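Local coordinates for oxygenase-reductase (PDB 4OSP), which carries in this C-terminal, NADPH-binding short-chain dehydrogenase/reductase domain the activity that reduces the C-6 ketone of angucyclinones on the route to urdamycin, at residues E117-T120 with P121-D125; Q140-L143 with T144-D148; S157-R161 with F162-Q166. All blocks are in the same frame, centred on the assembly; numbering follows the deposited sequence.

How the contacts relate
All three contacts are local turns on one Rossmann-type chain, met in series without nesting or crossing. Contact 1 closes the loop that follows strand 103-106 and starts helix 121-142. At the far end of that same helix, contact 2 turns the chain toward strand 151-155, so the two share a helix while their centres lie about 33 Å apart. Contact 3 comes after strand 151-155, in the loop leading to helix 168-187. It returns to the side of contact 1, their nearest atoms about 6 Å apart, and lies across the chain's centre from contact 2. Each contact also meets the second subunit of the tetramer.

Contact 1 of 3, residues E117-T120 with P121-D125; sequences EEVT and PELFD
The Glu122 carboxylate meets Thr120 through one oxygen, OE1, which lies 3.3 Å from Thr120 CB, while the phenyl ring of Phe124 leads away from Thr120; of the Phe124 side chain, CB comes within 3.7 Å of Thr120 O. That ring finds its partners in the second subunit: it meets Phe137 there edge-to-face, and Phe136 at a shallower tilt. Glu122 gets back over the turn because its chain is bent at chi2 (71°), which folds the carboxylate toward the preceding threonine.

Thr120 is the N-cap residue of helix 121-142. Its side-chain oxygen stands 3.8 Å from Leu123 N, so OG1 is too far away to make a capping bond there. The first bond of the helix runs from Phe124 N to Thr120 O at 3.1 Å, with a fairly straight N-H...O angle of 160°. The next bond in the series, Asp125 N to Pro121 O, measures 3.2 Å. Pro121 begins the helix, where its missing N-H costs no intrahelical bond.

A small apolar contact closes the other flank, where CG2 of Val119 meets CD2 of Leu123 at 4.1 Å and the two side chains cross at about a right angle.

Around this turn the second subunit closes in: its Gln140 bonds to Val119 O, and its Lys133 pairs with Asp125. The junction therefore joins the loop after strand 103-106 to helix 121-142 just where that helix packs on its counterpart, as in the helix-helix dimer interface of the short-chain reductases.

Contact 2 of 3, residues Q140-L143 with T144-D148; sequences QRAL and TLIPD
The carbonyl oxygen of Ala142 takes two backbone donors at once. Leu145 N comes to 2.7 Å from Ala142 O, standing well above the carbonyl plane (51° out of it). Ile146 N, at 3.0 Å from the same oxygen, arrives nearly in line with the C=O bond instead. Donors from three and four residues on thus converge on one oxygen where the chain leaves helix 121-142.

Ile146 stays on this spot with its side chain as well. CG1 lies 3.4 Å from Ala142 O, and CD1 continues to Ala142 CB at 3.9 Å, so the isoleucine lies over the alanine it is bonded to. Psi of Ile146, 124°, then sends the backbone out in extended form.

Along the other flank Arg141 and Thr144 run side by side, pointing the same way. A bend at chi2 (70°) brings the arginine alongside, although the place of the threonine methyl, CG2, is doubtful in the model. The polar end has its main partner in Glu89, through a salt bridge from NH2.

Helix 80-96 backs this turn, with Phe85 on Ala142 and Glu89 on Leu145, while Leu145 shares a backbone hydrogen bond with Leu101. The turn carries the chain from helix 121-142 past these neighbours toward strand 151-155 of the parallel sheet.

Contact 3 of 3, residues S157-R161 with F162-Q166; sequences SGLTR and FANPQ
An ST turn opens this loop, which leaves strand 151-155 of the Rossmann-type sheet and passes beside the cofactor site: Ser157 OG accepts from Leu159 N at 3.1 Å. A short 3-10 turn, 158-160, follows. Ser157 O holds Thr160 twice, from the backbone N and from OG1; the hydroxyl, 3.0 Å from that oxygen, lies almost in line with the C=O bond (175°). Thr160 in turn packs on Lys174, which binds NADP(+).

Across the bend, Phe162 CB sits 3.4 Å from Gly158 O. With CG anti to the backbone N (chi1 -162°), its ring is carried away from the turn toward Gly263 of the third subunit. Arg161 swings the other way, to a cation-pi contact with Tyr253. The second subunit also takes part, its Gln179 bonding to Thr160 O and its His183 to Asn164 N.

Leu159 reaches forward to Asn164: CD2 lies 3.8 Å from Asn164 CB and touches ND2 too. The amide's other end forms an Asx turn, Asn164 OD1 taking Gln166 N at 3.2 Å, with the donor tilted 20° from the carbonyl plane.

Contact 1 of 3, residues E117-T120 with P121-D125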
loop_
_atom_site.group_PDB
_atom_site.type_symbol
_atom_site.label_atom_id
_atom_site.label_comp_id
_atom_site.label_asym_id
_atom_site.label_seq_id
_atom_site.Cartn_x
_atom_site.Cartn_y
_atom_site.Cartn_z
ATOM N N GLU B 117 -23.844 12.625 -7.768
ATOM C CA GLU B 117 -24.473 13.741 -8.467
ATOM C C GLU B 117 -25.358 14.591 -7.553
ATOM O O GLU B 117 -25.533 15.786 -7.798
ATOM C CB GLU B 117 -25.251 13.256 -9.692
ATOM C CG GLU B 117 -24.373 12.950 -10.904
ATOM C CD GLU B 117 -23.851 11.516 -10.929
ATOM O OE1 GLU B 117 -24.266 10.705 -10.072
ATOM O OE2 GLU B 117 -23.029 11.197 -11.819
ATOM N N GLU B 118 -25.887 13.978 -6.490
ATOM C CA GLU B 118 -26.801 14.662 -5.557
ATOM C C GLU B 118 -26.089 15.369 -4.405
ATOM O O GLU B 118 -26.737 16.030 -3.597
ATOM C CB GLU B 118 -27.821 13.681 -4.969
ATOM C CG GLU B 118 -28.682 12.940 -5.982
ATOM C CD GLU B 118 -29.424 11.764 -5.357
ATOM O OE1 GLU B 118 -28.945 11.230 -4.334
ATOM O OE2 GLU B 118 -30.484 11.370 -5.892
ATOM N N VAL B 119 -24.767 15.216 -4.314
ATOM C CA VAL B 119 -23.995 15.836 -3.237
ATOM C C VAL B 119 -23.948 17.359 -3.376
ATOM O O VAL B 119 -23.493 17.890 -4.390
ATOM C CB VAL B 119 -22.557 15.277 -3.161
ATOM C CG1 VAL B 119 -21.680 16.164 -2.282
ATOM C CG2 VAL B 119 -22.562 13.838 -2.649
ATOM N N THR B 120 -24.424 18.048 -2.346
ATOM C CA THR B 120 -24.406 19.501 -2.308
ATOM C C THR B 120 -23.223 20.005 -1.493
ATOM O O THR B 120 -22.679 19.270 -0.663
ATOM C CB THR B 120 -25.697 20.065 -1.680
ATOM O OG1 THR B 120 -26.129 19.203 -0.622
ATOM C CG2 THR B 120 -26.800 20.186 -2.727
ATOM N N PRO B 121 -22.825 21.270 -1.729
ATOM C CA PRO B 121 -21.800 21.959 -0.941
ATOM C C PRO B 121 -22.050 21.929 0.578
ATOM O O PRO B 121 -21.091 21.984 1.354
ATOM C CB PRO B 121 -21.864 23.395 -1.474
ATOM C CG PRO B 121 -22.298 23.234 -2.891
ATOM C CD PRO B 121 -23.248 22.067 -2.898
ATOM N N GLU B 122 -23.318 21.837 0.985
ATOM C CA GLU B 122 -23.695 21.793 2.402
ATOM C C GLU B 122 -23.358 20.446 3.016
ATOM O O GLU B 122 -22.701 20.375 4.055
ATOM C CB GLU B 122 -25.193 22.068 2.575
ATOM C CG GLU B 122 -25.625 23.496 2.251
ATOM C CD GLU B 122 -25.577 23.829 0.758
ATOM O OE1 GLU B 122 -25.654 22.899 -0.084
ATOM O OE2 GLU B 122 -25.470 25.033 0.425
ATOM N N LEU B 123 -23.828 19.380 2.377
ATOM C CA LEU B 123 -23.562 18.017 2.822
ATOM C C LEU B 123 -22.061 17.732 2.865
ATOM O O LEU B 123 -21.578 17.039 3.765
ATOM C CB LEU B 123 -24.264 17.014 1.899
ATOM C CG LEU B 123 -23.902 15.535 2.033
ATOM C CD1 LEU B 123 -24.377 14.954 3.361
ATOM C CD2 LEU B 123 -24.462 14.744 0.860
ATOM N N PHE B 124 -21.327 18.263 1.887
ATOM C CA PHE B 124 -19.887 18.076 1.842
ATOM C C PHE B 124 -19.268 18.684 3.107
ATOM O O PHE B 124 -18.520 18.010 3.836
ATOM C CB PHE B 124 -19.290 18.711 0.579
ATOM C CG PHE B 124 -17.828 18.394 0.373
ATOM C CD1 PHE B 124 -17.440 17.258 -0.335
ATOM C CD2 PHE B 124 -16.845 19.225 0.884
ATOM C CE1 PHE B 124 -16.098 16.960 -0.527
ATOM C CE2 PHE B 124 -15.499 18.933 0.695
ATOM C CZ PHE B 124 -15.126 17.799 -0.010
ATOM N N ASP B 125 -19.610 19.949 3.365
ATOM C CA ASP B 125 -19.203 20.647 4.580
ATOM C C ASP B 125 -19.542 19.836 5.828
ATOM O O ASP B 125 -18.729 19.730 6.746
ATOM C CB ASP B 125 -19.882 22.018 4.653
ATOM C CG ASP B 125 -19.338 23.000 3.626
ATOM O OD1 ASP B 125 -18.384 22.653 2.907
ATOM O OD2 ASP B 125 -19.867 24.124 3.533
#

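Contact 2 of 3, residues Q140-L143 with T144-D148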
loop_
_atom_site.group_PDB
_atom_site.type_symbol
_atom_site.label_atom_id
_atom_site.label_comp_id
_atom_site.label_asym_id
_atom_site.label_seq_id
_atom_site.Cartn_x
_atom_site.Cartn_y
_atom_site.Cartn_z
ATOM N N GLN B 140 -5.767 17.485 18.361
ATOM C CA GLN B 140 -4.998 18.667 18.722
ATOM C C GLN B 140 -5.235 19.041 20.181
ATOM O O GLN B 140 -4.292 19.233 20.944
ATOM C CB GLN B 140 -5.356 19.842 17.816
ATOM C CG GLN B 140 -4.474 21.065 18.024
ATOM C CD GLN B 140 -4.984 22.262 17.266
ATOM O OE1 GLN B 140 -5.972 22.880 17.658
ATOM N NE2 GLN B 140 -4.317 22.595 16.165
ATOM N N ARG B 141 -6.499 19.125 20.564
ATOM C CA ARG B 141 -6.850 19.446 21.929
ATOM C C ARG B 141 -6.422 18.327 22.903
ATOM O O ARG B 141 -5.928 18.615 24.002
ATOM C CB ARG B 141 -8.347 19.770 22.028
ATOM C CG ARG B 141 -8.886 20.026 23.428
ATOM C CD ARG B 141 -8.409 21.345 24.045
ATOM N NE ARG B 141 -8.398 21.232 25.506
ATOM C CZ ARG B 141 -9.417 21.563 26.286
ATOM N NH1 ARG B 141 -10.526 22.046 25.752
ATOM N NH2 ARG B 141 -9.336 21.422 27.592
ATOM N N ALA B 142 -6.562 17.065 22.494
ATOM C CA ALA B 142 -6.218 15.940 23.382
ATOM C C ALA B 142 -4.728 15.827 23.723
ATOM O O ALA B 142 -4.374 15.271 24.770
ATOM C CB ALA B 142 -6.739 14.618 22.826
ATOM N N LEU B 143 -3.860 16.332 22.839
ATOM C CA LEU B 143 -2.411 16.288 23.073
ATOM C C LEU B 143 -2.031 16.904 24.409
ATOM O O LEU B 143 -1.030 16.527 25.012
ATOM C CB LEU B 143 -1.633 16.991 21.958
ATOM C CG LEU B 143 -1.690 16.456 20.523
ATOM C CD1 LEU B 143 -0.676 17.222 19.689
ATOM C CD2 LEU B 143 -1.423 14.964 20.436
ATOM N N THR B 144 -2.838 17.843 24.876
ATOM C CA THR B 144 -2.609 18.457 26.176
ATOM C C THR B 144 -2.873 17.501 27.345
ATOM O O THR B 144 -2.382 17.725 28.449
ATOM C CB THR B 144 -3.464 19.726 26.365
ATOM O OG1 THR B 144 -3.239 20.244 27.677
ATOM C CG2 THR B 144 -4.939 19.417 26.224
ATOM N N LEU B 145 -3.641 16.439 27.101
ATOM C CA LEU B 145 -4.032 15.524 28.163
ATOM C C LEU B 145 -3.335 14.164 28.078
ATOM O O LEU B 145 -3.148 13.503 29.094
ATOM C CB LEU B 145 -5.549 15.338 28.179
ATOM C CG LEU B 145 -6.412 16.611 28.202
ATOM C CD1 LEU B 145 -7.894 16.252 28.174
ATOM C CD2 LEU B 145 -6.111 17.477 29.421
ATOM N N ILE B 146 -2.957 13.749 26.869
ATOM C CA ILE B 146 -2.325 12.442 26.676
ATOM C C ILE B 146 -0.878 12.444 27.154
ATOM O O ILE B 146 -0.082 13.265 26.711
ATOM C CB ILE B 146 -2.402 11.969 25.205
ATOM C CG1 ILE B 146 -3.875 11.891 24.750
ATOM C CG2 ILE B 146 -1.676 10.633 25.031
ATOM C CD1 ILE B 146 -4.054 11.797 23.256
ATOM N N PRO B 147 -0.544 11.525 28.081
ATOM C CA PRO B 147 0.814 11.398 28.604
ATOM C C PRO B 147 1.741 10.718 27.595
ATOM O O PRO B 147 1.265 10.075 26.656
ATOM C CB PRO B 147 0.629 10.466 29.810
ATOM C CG PRO B 147 -0.551 9.621 29.450
ATOM C CD PRO B 147 -1.465 10.524 28.667
ATOM N N ASP B 148 3.050 10.853 27.791
ATOM C CA ASP B 148 4.002 9.996 27.112
ATOM C C ASP B 148 3.606 8.547 27.341
ATOM O O ASP B 148 3.204 8.196 28.428
ATOM C CB ASP B 148 5.413 10.229 27.658
ATOM C CG ASP B 148 6.043 11.500 27.123
ATOM O OD1 ASP B 148 5.296 12.443 26.755
ATOM O OD2 ASP B 148 7.296 11.544 27.056
#

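Contact 3 of 3, residues S157-R161 with F162-Q166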
loop_
_atom_site.group_PDB
_atom_site.type_symbol
_atom_site.label_atom_id
_atom_site.label_comp_id
_atom_site.label_asym_id
_atom_site.label_seq_id
_atom_site.Cartn_x
_atom_site.Cartn_y
_atom_site.Cartn_z
ATOM N N SER B 157 -12.221 3.237 7.601
ATOM C CA SER B 157 -13.221 2.492 6.848
ATOM C C SER B 157 -12.550 1.645 5.780
ATOM O O SER B 157 -11.573 2.079 5.157
ATOM C CB SER B 157 -14.206 3.449 6.173
ATOM O OG SER B 157 -15.237 2.729 5.524
ATOM N N GLY B 158 -13.080 0.437 5.573
ATOM C CA GLY B 158 -12.728 -0.383 4.410
ATOM C C GLY B 158 -13.066 0.289 3.079
ATOM O O GLY B 158 -12.489 -0.054 2.043
ATOM N N LEU B 159 -13.986 1.256 3.116
ATOM C CA LEU B 159 -14.339 2.067 1.942
ATOM C C LEU B 159 -13.213 2.968 1.402
ATOM O O LEU B 159 -13.331 3.499 0.300
ATOM C CB LEU B 159 -15.597 2.906 2.212
ATOM C CG LEU B 159 -16.938 2.174 2.371
ATOM C CD1 LEU B 159 -18.052 3.157 2.705
ATOM C CD2 LEU B 159 -17.286 1.359 1.128
ATOM N N THR B 160 -12.132 3.142 2.172
ATOM C CA THR B 160 -10.909 3.792 1.648
ATOM C C THR B 160 -10.099 2.835 0.758
ATOM O O THR B 160 -9.209 3.262 0.019
ATOM C CB THR B 160 -9.977 4.336 2.762
ATOM O OG1 THR B 160 -9.370 3.247 3.478
ATOM C CG2 THR B 160 -10.726 5.264 3.726
ATOM N N ARG B 161 -10.421 1.544 0.840
ATOM C CA ARG B 161 -9.678 0.497 0.137
ATOM C C ARG B 161 -10.553 -0.165 -0.926
ATOM O O ARG B 161 -10.055 -0.853 -1.824
ATOM C CB ARG B 161 -9.185 -0.562 1.139
ATOM C CG ARG B 161 -8.330 -0.027 2.290
ATOM C CD ARG B 161 -7.038 0.572 1.762
ATOM N NE ARG B 161 -5.957 0.567 2.746
ATOM C CZ ARG B 161 -5.753 1.521 3.649
ATOM N NH1 ARG B 161 -6.579 2.564 3.723
ATOM N NH2 ARG B 161 -4.722 1.430 4.480
ATOM N N PHE B 162 -11.859 0.056 -0.804
ATOM C CA PHE B 162 -12.866 -0.577 -1.648
ATOM C C PHE B 162 -13.715 0.502 -2.313
ATOM O O PHE B 162 -14.402 1.268 -1.625
ATOM C CB PHE B 162 -13.764 -1.474 -0.782
ATOM C CG PHE B 162 -14.549 -2.495 -1.560
ATOM C CD1 PHE B 162 -15.691 -2.128 -2.274
ATOM C CD2 PHE B 162 -14.165 -3.838 -1.553
ATOM C CE1 PHE B 162 -16.418 -3.076 -2.983
ATOM C CE2 PHE B 162 -14.892 -4.790 -2.260
ATOM C CZ PHE B 162 -16.020 -4.410 -2.974
ATOM N N ALA B 163 -13.663 0.561 -3.642
ATOM C CA ALA B 163 -14.431 1.550 -4.404
ATOM C C ALA B 163 -15.948 1.408 -4.199
ATOM O O ALA B 163 -16.492 0.296 -4.184
ATOM C CB ALA B 163 -14.078 1.490 -5.882
ATOM N N ASN B 164 -16.608 2.552 -4.021
ATOM C CA ASN B 164 -18.052 2.620 -3.804
ATOM C C ASN B 164 -18.521 4.063 -3.980
ATOM O O ASN B 164 -18.506 4.846 -3.022
ATOM C CB ASN B 164 -18.424 2.094 -2.407
ATOM C CG ASN B 164 -19.917 1.850 -2.250
ATOM O OD1 ASN B 164 -20.739 2.493 -2.903
ATOM N ND2 ASN B 164 -20.271 0.916 -1.374
ATOM N N PRO B 165 -18.925 4.424 -5.213
ATOM C CA PRO B 165 -19.294 5.804 -5.555
ATOM C C PRO B 165 -20.462 6.332 -4.723
ATOM O O PRO B 165 -20.624 7.548 -4.590
ATOM C CB PRO B 165 -19.697 5.710 -7.034
ATOM C CG PRO B 165 -19.070 4.455 -7.530
ATOM C CD PRO B 165 -19.064 3.516 -6.364
ATOM N N GLN B 166 -21.253 5.418 -4.157
ATOM C CA GLN B 166 -22.417 5.781 -3.345
ATOM C C GLN B 166 -22.054 6.563 -2.071
ATOM O O GLN B 166 -22.896 7.263 -1.495
ATOM C CB GLN B 166 -23.225 4.522 -2.990
ATOM C CG GLN B 166 -24.581 4.787 -2.343
ATOM C CD GLN B 166 -25.401 5.847 -3.074
ATOM O OE1 GLN B 166 -25.361 5.953 -4.307
ATOM N NE2 GLN B 166 -26.154 6.634 -2.313
#